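PDB 5ZLI: glutamine synthetase, which belongs to the glutamine synthetase family, each chain joining a beta-grasp domain to a catalytic domain, with twelve such chains in the assembly. Local coordinates for residues Q226-V231 / N274-H279; M278-S283 / R369-S374. One frame throughout, in Å; residues are numbered along the deposited sequence.

Contact 1: residues Q226-V231 / N274-H279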
# COMPACT_ATOMS: atom_id res chain seq x y z
N GLN B 226 24.66 18.45 19.96
CA GLN B 226 24.76 17.30 19.07
C GLN B 226 25.10 17.70 17.62
O GLN B 226 25.89 17.01 16.97
CB GLN B 226 23.48 16.49 19.14
CG GLN B 226 23.19 16.08 20.55
CD GLN B 226 21.98 15.22 20.66
OE1 GLN B 226 21.93 14.13 20.12
NE2 GLN B 226 20.98 15.72 21.36
N ALA B 227 24.50 18.75 17.06
CA ALA B 227 24.82 19.09 15.68
C ALA B 227 25.58 20.42 15.59
O ALA B 227 25.53 21.12 14.58
CB ALA B 227 23.58 19.14 14.79
N GLN B 228 26.29 20.75 16.64
CA GLN B 228 26.79 22.08 16.85
C GLN B 228 28.23 22.18 16.36
O GLN B 228 28.97 21.19 16.30
CB GLN B 228 26.71 22.45 18.33
CG GLN B 228 26.44 23.90 18.56
CD GLN B 228 26.45 24.28 20.00
OE1 GLN B 228 26.88 23.50 20.86
NE2 GLN B 228 26.02 25.49 20.30
N GLY B 229 28.63 23.41 16.02
CA GLY B 229 29.93 23.66 15.44
C GLY B 229 30.32 25.10 15.69
O GLY B 229 29.53 25.89 16.20
N GLU B 230 31.55 25.43 15.33
CA GLU B 230 32.10 26.74 15.62
C GLU B 230 33.36 26.95 14.77
O GLU B 230 34.12 26.01 14.54
CB GLU B 230 32.44 26.82 17.12
CG GLU B 230 32.51 28.21 17.81
CD GLU B 230 33.07 28.07 19.24
OE1 GLU B 230 33.02 29.03 20.04
OE2 GLU B 230 33.52 26.95 19.56
N VAL B 231 33.58 28.19 14.35
CA VAL B 231 34.81 28.57 13.66
C VAL B 231 35.32 29.86 14.31
O VAL B 231 34.56 30.81 14.52
CB VAL B 231 34.61 28.77 12.14
CG1 VAL B 231 35.92 29.21 11.48
CG2 VAL B 231 34.09 27.50 11.51
N ASN B 274 23.24 22.05 24.89
CA ASN B 274 23.88 23.36 24.95
C ASN B 274 23.27 24.31 23.94
O ASN B 274 22.91 23.91 22.83
CB ASN B 274 25.38 23.26 24.69
CG ASN B 274 26.19 23.25 25.96
OD1 ASN B 274 25.72 22.83 27.02
ND2 ASN B 274 27.39 23.76 25.86
N GLY B 275 23.15 25.58 24.34
CA GLY B 275 22.76 26.59 23.40
C GLY B 275 23.95 27.08 22.59
O GLY B 275 25.10 26.70 22.83
N SER B 276 23.66 27.93 21.61
CA SER B 276 24.71 28.52 20.81
C SER B 276 25.02 29.90 21.37
O SER B 276 24.11 30.67 21.69
CB SER B 276 24.30 28.59 19.35
OG SER B 276 24.19 27.28 18.84
N GLY B 277 26.31 30.20 21.52
CA GLY B 277 26.66 31.51 22.02
C GLY B 277 27.30 32.34 20.95
O GLY B 277 27.71 31.80 19.91
N MET B 278 27.34 33.65 21.15
CA MET B 278 28.27 34.52 20.44
C MET B 278 29.24 35.02 21.50
O MET B 278 29.07 36.09 22.08
CB MET B 278 27.58 35.66 19.67
CG MET B 278 28.54 36.48 18.80
SD MET B 278 27.78 37.87 17.92
CE MET B 278 27.29 38.90 19.31
N HIS B 279 30.22 34.18 21.82
CA HIS B 279 31.32 34.54 22.70
C HIS B 279 32.13 35.66 22.06
O HIS B 279 32.81 35.47 21.05
CB HIS B 279 32.16 33.30 23.00
CG HIS B 279 31.39 32.22 23.68
ND1 HIS B 279 30.30 32.48 24.48
CD2 HIS B 279 31.52 30.87 23.64
CE1 HIS B 279 29.81 31.34 24.94
NE2 HIS B 279 30.52 30.35 24.43

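Contact 2: residues M278-S283 / R369-S374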
# COMPACT_ATOMS: atom_id res chain seq x y z
N MET B 278 27.34 33.65 21.15
CA MET B 278 28.27 34.52 20.44
C MET B 278 29.24 35.02 21.50
O MET B 278 29.07 36.09 22.08
CB MET B 278 27.58 35.66 19.67
CG MET B 278 28.54 36.48 18.80
SD MET B 278 27.78 37.87 17.92
CE MET B 278 27.29 38.90 19.31
N HIS B 279 30.22 34.18 21.82
CA HIS B 279 31.32 34.54 22.70
C HIS B 279 32.13 35.66 22.06
O HIS B 279 32.81 35.47 21.05
CB HIS B 279 32.16 33.30 23.00
CG HIS B 279 31.39 32.22 23.68
ND1 HIS B 279 30.30 32.48 24.48
CD2 HIS B 279 31.52 30.87 23.64
CE1 HIS B 279 29.81 31.34 24.94
NE2 HIS B 279 30.52 30.35 24.43
N THR B 280 32.00 36.85 22.62
CA THR B 280 32.55 38.08 22.05
C THR B 280 33.76 38.51 22.87
O THR B 280 33.69 38.58 24.10
CB THR B 280 31.45 39.16 22.01
OG1 THR B 280 30.47 38.88 23.00
CG2 THR B 280 30.73 39.15 20.70
N HIS B 281 34.88 38.73 22.19
CA HIS B 281 36.13 39.12 22.82
C HIS B 281 36.42 40.59 22.53
O HIS B 281 36.42 41.00 21.36
CB HIS B 281 37.29 38.25 22.30
CG HIS B 281 37.24 36.80 22.72
ND1 HIS B 281 38.38 36.06 22.95
CD2 HIS B 281 36.20 35.96 22.94
CE1 HIS B 281 38.05 34.83 23.30
NE2 HIS B 281 36.73 34.74 23.31
N VAL B 282 36.68 41.39 23.58
CA VAL B 282 36.96 42.81 23.37
C VAL B 282 38.38 43.18 23.82
O VAL B 282 38.92 42.63 24.78
CB VAL B 282 35.92 43.71 24.09
CG1 VAL B 282 34.52 43.39 23.65
CG2 VAL B 282 36.07 43.56 25.59
N SER B 283 38.98 44.12 23.10
CA SER B 283 40.11 44.90 23.61
C SER B 283 39.99 46.28 23.00
O SER B 283 39.53 46.44 21.86
CB SER B 283 41.52 44.35 23.26
OG SER B 283 41.84 44.34 21.85
N ARG B 369 30.35 36.14 27.50
CA ARG B 369 29.74 34.88 27.11
C ARG B 369 28.23 34.96 26.99
O ARG B 369 27.62 33.99 26.54
CB ARG B 369 30.11 33.78 28.10
CG ARG B 369 31.59 33.53 28.23
CD ARG B 369 31.86 32.46 29.26
NE ARG B 369 31.17 31.19 28.98
CZ ARG B 369 31.56 30.32 28.05
NH1 ARG B 369 32.63 30.56 27.29
NH2 ARG B 369 30.89 29.20 27.86
N PHE B 370 27.60 36.05 27.42
CA PHE B 370 26.15 36.12 27.37
C PHE B 370 25.55 36.46 26.00
O PHE B 370 24.41 36.07 25.76
CB PHE B 370 25.62 37.10 28.43
CG PHE B 370 26.27 38.46 28.38
CD1 PHE B 370 27.41 38.73 29.12
CD2 PHE B 370 25.72 39.49 27.63
CE1 PHE B 370 28.01 39.96 29.09
CE2 PHE B 370 26.33 40.74 27.59
CZ PHE B 370 27.48 40.97 28.32
N PRO B 371 26.24 37.13 25.08
CA PRO B 371 25.61 37.41 23.78
C PRO B 371 25.45 36.16 22.90
O PRO B 371 26.14 35.16 23.06
CB PRO B 371 26.53 38.44 23.12
CG PRO B 371 27.73 38.47 23.91
CD PRO B 371 27.49 37.89 25.24
N ASP B 372 24.49 36.25 21.97
CA ASP B 372 24.21 35.21 20.98
C ASP B 372 24.00 35.82 19.60
O ASP B 372 23.96 37.04 19.41
CB ASP B 372 22.98 34.37 21.35
CG ASP B 372 21.75 35.22 21.69
OD1 ASP B 372 21.30 35.99 20.81
OD2 ASP B 372 21.21 35.08 22.82
N SER B 373 23.88 34.94 18.60
CA SER B 373 23.84 35.40 17.22
C SER B 373 22.47 35.87 16.78
O SER B 373 22.34 36.45 15.69
CB SER B 373 24.33 34.30 16.28
OG SER B 373 25.61 33.81 16.67
N SER B 374 21.44 35.72 17.62
CA SER B 374 20.17 36.38 17.34
C SER B 374 20.31 37.89 17.44
O SER B 374 19.36 38.62 17.16
CB SER B 374 19.08 35.82 18.28
OG SER B 374 18.44 36.82 19.06

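Contact 1: residues Q226-V231 / N274-H279
The amide of Gln228 meets 274-279 by the edge that carries its NH2 group, and both partners of that nitrogen belong to Gly275 and Ser276. Gly275 O lies near the Gln228 amide plane, 3.0 Å from Gln228 NE2. The donor itself stands above the carbonyl plane, 55° out of it, so this oxygen is not approached along a lone pair. The second bond runs from Gln228 NE2 to Ser276 OG at 2.9 Å, the hydroxyl tilted a little from the amide plane. Asn274 crosses Gln228 at about a right angle, its own amide plane turned 89° against the first, and offers only CB to Gln228 OE1, at 4.1 Å. Near His279, Glu230 OE1 comes obliquely to the ring, 4.3 Å from His279 CD2.

Glutamine suits this place because its chain, extended beyond CG (chi2 -176°), carries two N-H groups across to two acceptors, while OE1 is taken by the backbone N of Ala225. Two bonds on one nitrogen fix the rotation of the amide. Ser276, short and polar, turns OG back beside its own backbone N and accepts the N-H of Gln228.

Both side chains also touch Phe143; the bonds thus join the start of strand 228-237 to the loop leading into strand 278-286, beside the strand 133-145 that pairs with both. Beyond them, Glu230 lies close to the carboxylates of Glu139, Glu141 and Glu223, an acidic cluster consistent with the metal-binding centre known in the catalytic domains of glutamine synthetases.

Contact 2: residues M278-S283 / R369-S374
The backbone N-H of Met278 is bonded to Pro371 O, 2.7 Å from N to O. Proline suits the place: it has no N-H of its own to satisfy, yet offers a carbonyl, and its ring gives apolar surface. Met278 uses that surface. Its chain bends at chi3 (65°) and brings CE to 3.9 Å from Pro371 CB, while Met278 CB packs on the backbone of Asp372, 3.6 Å from Asp372 CA.

Next along the strand, the guanidinium of Arg369 lies flat over one face of the His279 ring, centres 4.1 Å apart and planes 30° from parallel. Arg369 NH1 and His279 NE2 approach to 3.6 Å, stacked rather than bonded. At the ring's edge, in plane, is Arg369 O, 3.7 Å from His279 ND1. Arginine and histidine suit each other here because a flat guanidinium can lie on a flat imidazole while its N-H groups still bond at their rim: NH1 forms a salt bridge with Glu367 and NH2 bonds to Glu337 O, which hold the guanidinium in position.

Strand 278-286 runs between strands 133-145 and 366-368 here. The loop 369-374 leaves the latter and leads to helix 377-393, whose Phe381 touches the side chains of Met278 and Thr280.

In the fold
Following the chain from the N terminus, contact 1 comes first: it closes the long excursion from strand 228-237 through helix 238-258 and strand 262-264 to the start of strand 278-286. Contact 2 then begins where contact 1 ends, sharing Met278 and His279, and closes a second excursion through helices 302-313, 315-322 and 326-331 and strands 341-346 and 351-355. The two loops overlap by just those two residues, and neither nests in the other. They meet where Ser276 O packs near Asp372 CB. Contact 1 joins strand 228-237 to the loop entering strand 278-286, and contact 2 joins that strand's start to the loop after 366-368, all around a mixed sheet built by strand pairing.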